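Long-range contacts in ParA (Salmonella enterica subsp. enterica serovar Newport str. SL317, PDB 3EZF), which probably acts as a P-loop NTPase in DNA partition and, with ADP bound, in transcriptional regulation: residues P102-I107 and L143-R148; K109-I114 and R243-Y248; L136-D141 and T198-V203. One frame throughout, in Å; residues are numbered along the deposited sequence.

Contact 1 of 3, residues P102-I107 and L143-R148; sequences PKYRDI and LRHDLR
D146 OD2 is gripped by two basic side chains. K103 NZ donates to D146 OD2 at 2.7 Å on the lone pair facing away from OD1, the lysine running alongside the aspartate in the same direction, its last bond bent (chi4 -64°) to bring the ammonium in. The second partner is electrostatic: R105 NH2 lies 3.3 Å from D146 OD2, but the oxygen sits well out of the guanidinium plane and no N-H aims at it. NH2 instead makes a weak hydrogen bond to D146 O, which lies in that plane at the edge. A short acidic residue suits this place, because it can bind both bases while R137 takes its other oxygen, OD1. One face of the R105 guanidinium is laid on R148, centres 4.6 Å apart and planes 13° apart; the carboxylates of D146 and D249, the latter bridged to R148, probably offset the like charges. Between the backbones, Y104 N donates to H145 O at 3.0 Å. Beside this bond the side chains meet, Y104 CB on L147 CD1. With CG opposite its backbone N (chi1 -170°), Y104 sends its hydroxyl to R399 and E396. The contact thus joins two loops, one from helix 89-98 to strand 112-116 and the other from helix 129-138 to strand 149-153, with helix 378-400 packing on Y104 and L147.

Contact 2 of 3, residues K109-I114 and R243-Y248; sequences KSPYVI and RVADDY. With SO4 (sulfate ion), chain B.
At the N-terminal ends of two neighbouring strands of the P-loop NTPase sheet, S110 and P111, on the way into strand 112-116, meet A245 in the loop that enters strand 250-254. P111 CG lies 3.7 Å from A245 CB, although the modelled position of the proline ring is doubtful. The methyl of alanine is small enough to let the loop come close, the alpha carbons of P111 and A245 being 5.4 Å apart. S110 CB also lies next to A245 O. That carbonyl is partly used within its own loop: D246 is the centre of an inverse gamma turn, in which D247 N makes a weak hydrogen bond to A245 O. No hydrogen bond crosses between the two segments; proline has no N-H to give, and how closely its ring packs is uncertain at this resolution. Just beyond it the pairing becomes regular, as Y112 and I114 bond through their backbones to strand 250-254. In the P-loop NTPase fold the strand begun here is the one that leads to the nucleotide-binding loop, and the two strands lie side by side in the sheet. S110 OG comes within 3.7 Å of Y248 O, while the Y248 side chain, with chi1 at -69°, carries the ring away toward a weak hydrogen bond from the hydroxyl to D204. S110 OG also has a weak bond, to R148. Before the junction K109 N donates to O3 of a sulfate at 2.9 Å, probably an ion from the crystallisation liquor.

Contact 3 of 3, residues L136-D141 and T198-V203; sequences LRVHQD and TIVPGV. Unlike the reference sequence in segment 198-203: V200 (reference Ile). With SO4 (sulfate ion), chain G.
R137 spreads its flat guanidinium over the backbone of G202, whose CA lies under the centre of the group, 3.5 Å from R137 CZ. A glycine suits the place because it has no side chain to hold the plane off. G202 N also lies over this face, 3.5 Å from R137 NH1; both are donors, so the pair is one of packing. The arginine reaches its position by a sharp bend at chi2 (-75°), which turns the chain past the loop, and the guanidinium is held from residues 143-148: R137 NE probably donates to L147 O, and NH2 forms a salt bridge with D146 OD1. A weak bond runs from R137 NH2 to O4 of a sulfate at 3.1 Å, an ion probably from the crystallisation liquor.

The aliphatic part of the same side chain slides past two valines in the opposite direction. R137 CG touches V203 CG2 at 3.7 Å and V200 CG1 at 4.0 Å. V200, which is Ile in the reference sequence, places that branch opposite its backbone N (chi1 173°), where it also meets V138 CG1 at 4.1 Å. The branched side chains of V203 and V200 thus pack against the methylenes, while the polar end goes on over the glycine. The loop is shaped by a type I beta turn from V200 to V203, closed by V203 N donating to V200 O at 2.9 Å; P201, with its fixed phi, suits the second position of the turn. Helix 129-138 here packs its last turn against the loop entering strand 203-206, an edge strand within the chain, as helices flank the parallel sheet in the P-loop NTPase fold.

Overall arrangement
All three contacts are partly buried, but contact 1 lies farthest from the centre of the chain, about 16 Å between centres against 12 and 11 Å for contacts 2 and 3. Contact 1 is the most charged and extensive, tying the linker after helix 89-98 to the loop before strand 149-153. Neither contact 2 nor contact 3 has a hydrogen bond between its segments. Contact 2 joins the entries of neighbouring strands 112-116 and 250-254; in contact 3 apolar packing accompanies an arginine whose polar partners include D146 and L147 of contact 1. R148 of contact 1 touches S110 and D247 of contact 2, so residues 143-148 bridge contacts 2 and 3, which do not touch.

Contact 1 of 3, residues P102-I107 and L143-R148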
loop_
_atom_site.group_PDB
_atom_site.type_symbol
_atom_site.label_atom_id
_atom_site.label_comp_id
_atom_site.label_asym_id
_atom_site.label_seq_id
_atom_site.Cartn_x
_atom_site.Cartn_y
_atom_site.Cartn_z
ATOM N N PRO A 102 -21.574 -9.236 -34.478
ATOM C CA PRO A 102 -21.388 -7.938 -33.818
ATOM C C PRO A 102 -20.387 -7.903 -32.667
ATOM O O PRO A 102 -20.352 -8.812 -31.830
ATOM C CB PRO A 102 -22.807 -7.568 -33.374
ATOM C CG PRO A 102 -23.445 -8.901 -33.149
ATOM C CD PRO A 102 -22.969 -9.690 -34.349
ATOM N N LYS A 103 -19.570 -6.850 -32.646
ATOM C CA LYS A 103 -18.566 -6.630 -31.591
ATOM C C LYS A 103 -19.226 -5.866 -30.450
ATOM O O LYS A 103 -20.298 -5.287 -30.614
ATOM C CB LYS A 103 -17.401 -5.777 -32.102
ATOM C CG LYS A 103 -16.565 -6.409 -33.171
ATOM C CD LYS A 103 -15.833 -5.345 -33.984
ATOM C CE LYS A 103 -15.060 -5.948 -35.163
ATOM N NZ LYS A 103 -13.961 -6.869 -34.750
ATOM N N TYR A 104 -18.565 -5.835 -29.303
ATOM C CA TYR A 104 -19.107 -5.137 -28.150
ATOM C C TYR A 104 -19.377 -3.660 -28.443
ATOM O O TYR A 104 -20.315 -3.063 -27.904
ATOM C CB TYR A 104 -18.160 -5.279 -26.962
ATOM C CG TYR A 104 -18.776 -4.779 -25.686
ATOM C CD1 TYR A 104 -18.699 -3.428 -25.338
ATOM C CD2 TYR A 104 -19.471 -5.647 -24.838
ATOM C CE1 TYR A 104 -19.303 -2.950 -24.184
ATOM C CE2 TYR A 104 -20.079 -5.179 -23.681
ATOM C CZ TYR A 104 -19.990 -3.829 -23.355
ATOM O OH TYR A 104 -20.607 -3.349 -22.217
ATOM N N ARG A 105 -18.564 -3.078 -29.312
ATOM C CA ARG A 105 -18.726 -1.673 -29.671
ATOM C C ARG A 105 -19.904 -1.452 -30.637
ATOM O O ARG A 105 -20.145 -0.340 -31.089
ATOM C CB ARG A 105 -17.440 -1.155 -30.320
ATOM C CG ARG A 105 -17.281 -1.612 -31.737
ATOM C CD ARG A 105 -15.898 -1.349 -32.262
ATOM N NE ARG A 105 -14.912 -2.236 -31.655
ATOM C CZ ARG A 105 -13.663 -2.349 -32.091
ATOM N NH1 ARG A 105 -13.278 -1.627 -33.127
ATOM N NH2 ARG A 105 -12.805 -3.171 -31.497
ATOM N N ASP A 106 -20.631 -2.513 -30.967
ATOM C CA ASP A 106 -21.766 -2.388 -31.877
ATOM C C ASP A 106 -23.096 -2.447 -31.115
ATOM O O ASP A 106 -24.158 -2.147 -31.662
ATOM C CB ASP A 106 -21.722 -3.505 -32.929
ATOM C CG ASP A 106 -20.558 -3.356 -33.896
ATOM O OD1 ASP A 106 -19.754 -4.300 -34.022
ATOM O OD2 ASP A 106 -20.446 -2.293 -34.539
ATOM N N ILE A 107 -23.031 -2.826 -29.846
ATOM C CA ILE A 107 -24.224 -2.937 -29.027
ATOM C C ILE A 107 -24.347 -1.771 -28.073
ATOM O O ILE A 107 -25.427 -1.194 -27.917
ATOM C CB ILE A 107 -24.195 -4.232 -28.181
ATOM C CG1 ILE A 107 -24.470 -5.439 -29.062
ATOM C CG2 ILE A 107 -25.194 -4.137 -27.039
ATOM C CD1 ILE A 107 -23.561 -5.529 -30.240
ATOM N N LEU A 143 -13.812 -13.162 -26.759
ATOM C CA LEU A 143 -13.038 -12.685 -27.912
ATOM C C LEU A 143 -13.942 -12.115 -29.002
ATOM O O LEU A 143 -13.573 -11.183 -29.710
ATOM C CB LEU A 143 -12.183 -13.809 -28.505
ATOM C CG LEU A 143 -11.069 -14.465 -27.676
ATOM C CD1 LEU A 143 -10.360 -15.500 -28.534
ATOM C CD2 LEU A 143 -10.066 -13.446 -27.217
ATOM N N ARG A 144 -15.129 -12.680 -29.132
ATOM C CA ARG A 144 -16.100 -12.220 -30.118
ATOM C C ARG A 144 -16.504 -10.775 -29.869
ATOM O O ARG A 144 -17.185 -10.166 -30.694
ATOM C CB ARG A 144 -17.354 -13.078 -30.029
ATOM C CG ARG A 144 -17.840 -13.226 -28.599
ATOM C CD ARG A 144 -19.275 -13.671 -28.552
ATOM N NE ARG A 144 -20.137 -12.669 -29.168
ATOM C CZ ARG A 144 -21.458 -12.744 -29.185
ATOM N NH1 ARG A 144 -22.054 -13.790 -28.613
ATOM N NH2 ARG A 144 -22.165 -11.778 -29.769
ATOM N N HIS A 145 -16.113 -10.238 -28.718
ATOM C CA HIS A 145 -16.454 -8.864 -28.366
ATOM C C HIS A 145 -15.393 -7.863 -28.797
ATOM O O HIS A 145 -15.672 -6.678 -28.875
ATOM C CB HIS A 145 -16.675 -8.727 -26.856
ATOM C CG HIS A 145 -17.805 -9.550 -26.325
ATOM N ND1 HIS A 145 -19.095 -9.437 -26.791
ATOM C CD2 HIS A 145 -17.835 -10.509 -25.363
ATOM C CE1 HIS A 145 -19.875 -10.290 -26.145
ATOM N NE2 HIS A 145 -19.132 -10.950 -25.275
ATOM N N ASP A 146 -14.181 -8.334 -29.078
ATOM C CA ASP A 146 -13.098 -7.443 -29.490
ATOM C C ASP A 146 -13.076 -6.299 -28.482
ATOM O O ASP A 146 -13.028 -5.135 -28.853
ATOM C CB ASP A 146 -13.375 -6.884 -30.891
ATOM C CG ASP A 146 -12.116 -6.373 -31.585
ATOM O OD1 ASP A 146 -11.081 -6.217 -30.910
ATOM O OD2 ASP A 146 -12.167 -6.124 -32.809
ATOM N N LEU A 147 -13.139 -6.649 -27.202
ATOM C CA LEU A 147 -13.149 -5.678 -26.109
ATOM C C LEU A 147 -11.960 -4.711 -26.101
ATOM O O LEU A 147 -10.808 -5.111 -26.295
ATOM C CB LEU A 147 -13.219 -6.431 -24.778
ATOM C CG LEU A 147 -14.500 -6.293 -23.952
ATOM C CD1 LEU A 147 -15.713 -6.336 -24.854
ATOM C CD2 LEU A 147 -14.545 -7.389 -22.886
ATOM N N ARG A 148 -12.261 -3.431 -25.896
ATOM C CA ARG A 148 -11.257 -2.363 -25.827
ATOM C C ARG A 148 -11.304 -1.827 -24.397
ATOM O O ARG A 148 -12.261 -1.148 -24.014
ATOM C CB ARG A 148 -11.613 -1.247 -26.790
ATOM C CG ARG A 148 -11.690 -1.660 -28.244
ATOM C CD ARG A 148 -12.277 -0.516 -29.055
ATOM N NE ARG A 148 -13.568 -0.083 -28.519
ATOM C CZ ARG A 148 -14.269 0.944 -28.979
ATOM N NH1 ARG A 148 -13.810 1.666 -29.991
ATOM N NH2 ARG A 148 -15.440 1.239 -28.433
#

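Contact 2 of 3, residues K109-I114 and R243-Y248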
loop_
_atom_site.group_PDB
_atom_site.type_symbol
_atom_site.label_atom_id
_atom_site.label_comp_id
_atom_site.label_asym_id
_atom_site.label_seq_id
_atom_site.Cartn_x
_atom_site.Cartn_y
_atom_site.Cartn_z
ATOM N N LYS A 109 -23.275 2.075 -26.426
ATOM C CA LYS A 109 -22.748 3.403 -26.718
ATOM C C LYS A 109 -21.407 3.417 -26.001
ATOM O O LYS A 109 -21.131 2.523 -25.187
ATOM C CB LYS A 109 -23.662 4.510 -26.190
ATOM C CG LYS A 109 -24.785 4.859 -27.150
ATOM C CD LYS A 109 -25.544 6.082 -26.685
ATOM C CE LYS A 109 -26.762 6.340 -27.565
ATOM N NZ LYS A 109 -27.551 7.502 -27.059
ATOM N N SER A 110 -20.572 4.449 -26.220
ATOM C CA SER A 110 -19.235 4.293 -25.660
ATOM C C SER A 110 -18.853 5.021 -24.356
ATOM O O SER A 110 -19.287 6.120 -24.040
ATOM C CB SER A 110 -18.218 4.575 -26.746
ATOM O OG SER A 110 -17.595 3.380 -27.184
ATOM N N PRO A 111 -17.985 4.254 -23.620
ATOM C CA PRO A 111 -17.397 4.475 -22.256
ATOM C C PRO A 111 -18.180 3.993 -21.030
ATOM O O PRO A 111 -18.915 4.761 -20.428
ATOM C CB PRO A 111 -17.150 5.968 -22.272
ATOM C CG PRO A 111 -16.303 5.892 -23.476
ATOM C CD PRO A 111 -16.513 4.428 -23.789
ATOM N N TYR A 112 -18.049 2.756 -20.682
ATOM C CA TYR A 112 -18.647 2.253 -19.477
ATOM C C TYR A 112 -17.506 2.397 -18.451
ATOM O O TYR A 112 -16.536 1.652 -18.496
ATOM C CB TYR A 112 -19.166 0.796 -19.596
ATOM C CG TYR A 112 -20.103 0.507 -18.475
ATOM C CD1 TYR A 112 -19.758 -0.349 -17.423
ATOM C CD2 TYR A 112 -21.358 1.146 -18.431
ATOM C CE1 TYR A 112 -20.639 -0.539 -16.339
ATOM C CE2 TYR A 112 -22.220 0.975 -17.340
ATOM C CZ TYR A 112 -21.853 0.132 -16.302
ATOM O OH TYR A 112 -22.696 -0.022 -15.230
ATOM N N VAL A 113 -17.612 3.356 -17.529
ATOM C CA VAL A 113 -16.551 3.594 -16.555
ATOM C C VAL A 113 -16.735 2.841 -15.235
ATOM O O VAL A 113 -17.726 3.033 -14.519
ATOM C CB VAL A 113 -16.402 5.098 -16.277
ATOM C CG1 VAL A 113 -15.245 5.350 -15.333
ATOM C CG2 VAL A 113 -16.170 5.812 -17.565
ATOM N N ILE A 114 -15.746 2.008 -14.913
ATOM C CA ILE A 114 -15.764 1.183 -13.713
ATOM C C ILE A 114 -14.795 1.643 -12.625
ATOM O O ILE A 114 -13.586 1.547 -12.781
ATOM C CB ILE A 114 -15.438 -0.258 -14.101
ATOM C CG1 ILE A 114 -16.536 -0.788 -15.029
ATOM C CG2 ILE A 114 -15.277 -1.107 -12.865
ATOM C CD1 ILE A 114 -16.019 -1.508 -16.259
ATOM N N ARG A 243 -12.637 12.629 -23.604
ATOM C CA ARG A 243 -11.777 12.879 -24.755
ATOM C C ARG A 243 -11.312 11.597 -25.466
ATOM O O ARG A 243 -10.741 11.657 -26.559
ATOM C CB ARG A 243 -10.561 13.719 -24.343
ATOM C CG ARG A 243 -10.922 15.006 -23.617
ATOM C CD ARG A 243 -10.168 16.203 -24.151
ATOM N NE ARG A 243 -11.056 17.101 -24.893
ATOM C CZ ARG A 243 -11.803 18.067 -24.355
ATOM N NH1 ARG A 243 -11.785 18.293 -23.043
ATOM N NH2 ARG A 243 -12.583 18.810 -25.143
ATOM N N VAL A 244 -11.542 10.442 -24.842
ATOM C CA VAL A 244 -11.170 9.150 -25.440
ATOM C C VAL A 244 -12.399 8.229 -25.497
ATOM O O VAL A 244 -12.294 7.027 -25.754
ATOM C CB VAL A 244 -10.066 8.426 -24.644
ATOM C CG1 VAL A 244 -8.886 9.330 -24.479
ATOM C CG2 VAL A 244 -10.605 7.936 -23.306
ATOM N N ALA A 245 -13.561 8.827 -25.259
ATOM C CA ALA A 245 -14.833 8.126 -25.260
ATOM C C ALA A 245 -15.065 7.201 -26.454
ATOM O O ALA A 245 -15.489 6.067 -26.272
ATOM C CB ALA A 245 -15.975 9.141 -25.151
ATOM N N ASP A 246 -14.802 7.661 -27.675
ATOM C CA ASP A 246 -15.029 6.799 -28.837
ATOM C C ASP A 246 -13.828 5.894 -29.082
ATOM O O ASP A 246 -13.379 5.769 -30.210
ATOM C CB ASP A 246 -15.281 7.644 -30.088
ATOM C CG ASP A 246 -16.504 8.524 -29.960
ATOM O OD1 ASP A 246 -17.590 7.971 -29.701
ATOM O OD2 ASP A 246 -16.387 9.759 -30.120
ATOM N N ASP A 247 -13.301 5.259 -28.042
ATOM C CA ASP A 247 -12.120 4.419 -28.229
ATOM C C ASP A 247 -12.023 3.236 -27.276
ATOM O O ASP A 247 -11.199 2.329 -27.472
ATOM C CB ASP A 247 -10.853 5.260 -28.067
ATOM C CG ASP A 247 -10.749 6.364 -29.089
ATOM O OD1 ASP A 247 -10.541 6.061 -30.280
ATOM O OD2 ASP A 247 -10.883 7.542 -28.695
ATOM N N TYR A 248 -12.851 3.238 -26.240
ATOM C CA TYR A 248 -12.800 2.157 -25.284
ATOM C C TYR A 248 -14.176 1.701 -24.855
ATOM O O TYR A 248 -15.056 2.524 -24.581
ATOM C CB TYR A 248 -11.983 2.606 -24.084
ATOM C CG TYR A 248 -10.518 2.775 -24.403
ATOM C CD1 TYR A 248 -9.677 1.670 -24.486
ATOM C CD2 TYR A 248 -9.979 4.032 -24.636
ATOM C CE1 TYR A 248 -8.326 1.808 -24.790
ATOM C CE2 TYR A 248 -8.632 4.187 -24.942
ATOM C CZ TYR A 248 -7.806 3.068 -25.014
ATOM O OH TYR A 248 -6.461 3.193 -25.276
HETATM S S SO4 B . -26.448 0.490 -24.543
HETATM O O1 SO4 B . -27.483 0.939 -25.493
HETATM O O2 SO4 B . -27.040 0.328 -23.202
HETATM O O3 SO4 B . -25.364 1.486 -24.486
HETATM O O4 SO4 B . -25.910 -0.803 -24.994
#

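Contact 3 of 3, residues L136-D141 and T198-V203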
loop_
_atom_site.group_PDB
_atom_site.type_symbol
_atom_site.label_atom_id
_atom_site.label_comp_id
_atom_site.label_asym_id
_atom_site.label_seq_id
_atom_site.Cartn_x
_atom_site.Cartn_y
_atom_site.Cartn_z
ATOM N N LEU A 136 -10.603 -10.233 -19.218
ATOM C CA LEU A 136 -11.760 -9.876 -20.029
ATOM C C LEU A 136 -11.398 -9.852 -21.525
ATOM O O LEU A 136 -12.160 -10.311 -22.371
ATOM C CB LEU A 136 -12.300 -8.503 -19.583
ATOM C CG LEU A 136 -12.958 -8.455 -18.194
ATOM C CD1 LEU A 136 -13.293 -7.033 -17.771
ATOM C CD2 LEU A 136 -14.212 -9.293 -18.240
ATOM N N ARG A 137 -10.208 -9.346 -21.827
ATOM C CA ARG A 137 -9.744 -9.214 -23.202
ATOM C C ARG A 137 -9.527 -10.519 -23.946
ATOM O O ARG A 137 -10.104 -10.737 -25.009
ATOM C CB ARG A 137 -8.446 -8.397 -23.241
ATOM C CG ARG A 137 -8.339 -7.462 -24.422
ATOM C CD ARG A 137 -8.032 -8.181 -25.719
ATOM N NE ARG A 137 -8.609 -7.485 -26.878
ATOM C CZ ARG A 137 -8.028 -7.391 -28.069
ATOM N NH1 ARG A 137 -6.835 -7.930 -28.276
ATOM N NH2 ARG A 137 -8.661 -6.796 -29.057
ATOM N N VAL A 138 -8.699 -11.386 -23.388
ATOM C CA VAL A 138 -8.379 -12.632 -24.048
ATOM C C VAL A 138 -9.290 -13.779 -23.696
ATOM O O VAL A 138 -9.043 -14.904 -24.117
ATOM C CB VAL A 138 -6.944 -13.056 -23.722
ATOM C CG1 VAL A 138 -5.998 -11.885 -23.925
ATOM C CG2 VAL A 138 -6.863 -13.561 -22.293
ATOM N N HIS A 139 -10.343 -13.518 -22.935
ATOM C CA HIS A 139 -11.240 -14.597 -22.543
ATOM C C HIS A 139 -11.682 -15.464 -23.713
ATOM O O HIS A 139 -11.737 -15.014 -24.858
ATOM C CB HIS A 139 -12.484 -14.058 -21.844
ATOM C CG HIS A 139 -13.310 -15.121 -21.186
ATOM N ND1 HIS A 139 -13.042 -15.595 -19.918
ATOM C CD2 HIS A 139 -14.400 -15.803 -21.617
ATOM C CE1 HIS A 139 -13.937 -16.515 -19.596
ATOM N NE2 HIS A 139 -14.768 -16.656 -20.609
ATOM N N GLN A 140 -12.006 -16.714 -23.400
ATOM C CA GLN A 140 -12.456 -17.693 -24.384
ATOM C C GLN A 140 -13.707 -17.227 -25.126
ATOM O O GLN A 140 -13.671 -16.981 -26.333
ATOM C CB GLN A 140 -12.769 -19.019 -23.681
ATOM C CG GLN A 140 -11.559 -19.748 -23.129
ATOM C CD GLN A 140 -10.864 -20.569 -24.194
ATOM O OE1 GLN A 140 -10.487 -20.049 -25.241
ATOM N NE2 GLN A 140 -10.694 -21.859 -23.935
ATOM N N ASP A 141 -14.810 -17.113 -24.385
ATOM C CA ASP A 141 -16.081 -16.707 -24.961
ATOM C C ASP A 141 -16.311 -15.221 -24.948
ATOM O O ASP A 141 -17.466 -14.787 -24.925
ATOM C CB ASP A 141 -17.260 -17.352 -24.234
ATOM C CG ASP A 141 -16.835 -18.354 -23.212
ATOM O OD1 ASP A 141 -16.025 -19.240 -23.571
ATOM O OD2 ASP A 141 -17.328 -18.254 -22.063
ATOM N N THR A 198 0.231 -2.287 -23.366
ATOM C CA THR A 198 0.736 -3.273 -22.417
ATOM C C THR A 198 1.095 -4.588 -23.121
ATOM O O THR A 198 1.265 -4.614 -24.339
ATOM C CB THR A 198 -0.294 -3.547 -21.296
ATOM O OG1 THR A 198 0.307 -4.383 -20.300
ATOM C CG2 THR A 198 -1.511 -4.246 -21.844
ATOM N N ILE A 199 1.226 -5.670 -22.357
ATOM C CA ILE A 199 1.563 -6.972 -22.922
ATOM C C ILE A 199 0.381 -7.571 -23.675
ATOM O O ILE A 199 0.526 -8.565 -24.382
ATOM C CB ILE A 199 1.967 -7.966 -21.825
ATOM C CG1 ILE A 199 0.823 -8.108 -20.808
ATOM C CG2 ILE A 199 3.246 -7.502 -21.163
ATOM C CD1 ILE A 199 1.006 -9.237 -19.773
ATOM N N VAL A 200 -0.789 -6.972 -23.500
ATOM C CA VAL A 200 -2.011 -7.427 -24.153
ATOM C C VAL A 200 -2.537 -6.284 -25.011
ATOM O O VAL A 200 -3.189 -5.368 -24.501
ATOM C CB VAL A 200 -3.088 -7.797 -23.114
ATOM C CG1 VAL A 200 -4.397 -8.112 -23.805
ATOM C CG2 VAL A 200 -2.616 -8.958 -22.276
ATOM N N PRO A 201 -2.273 -6.330 -26.327
ATOM C CA PRO A 201 -2.715 -5.293 -27.273
ATOM C C PRO A 201 -4.094 -4.638 -27.060
ATOM O O PRO A 201 -4.228 -3.418 -27.227
ATOM C CB PRO A 201 -2.603 -5.984 -28.634
ATOM C CG PRO A 201 -2.641 -7.452 -28.295
ATOM C CD PRO A 201 -1.796 -7.514 -27.058
ATOM N N GLY A 202 -5.116 -5.395 -26.686
ATOM C CA GLY A 202 -6.396 -4.731 -26.504
ATOM C C GLY A 202 -6.548 -3.839 -25.275
ATOM O O GLY A 202 -7.388 -2.949 -25.278
ATOM N N VAL A 203 -5.733 -4.076 -24.246
ATOM C CA VAL A 203 -5.772 -3.356 -22.963
ATOM C C VAL A 203 -4.706 -2.271 -22.793
ATOM O O VAL A 203 -3.531 -2.588 -22.683
ATOM C CB VAL A 203 -5.594 -4.355 -21.797
ATOM C CG1 VAL A 203 -5.553 -3.618 -20.468
ATOM C CG2 VAL A 203 -6.734 -5.389 -21.802
HETATM S S SO4 G . -6.797 -3.619 -30.541
HETATM O O1 SO4 G . -6.447 -3.196 -31.909
HETATM O O2 SO4 G . -8.230 -3.373 -30.302
HETATM O O3 SO4 G . -5.994 -2.853 -29.569
HETATM O O4 SO4 G . -6.507 -5.053 -30.385
#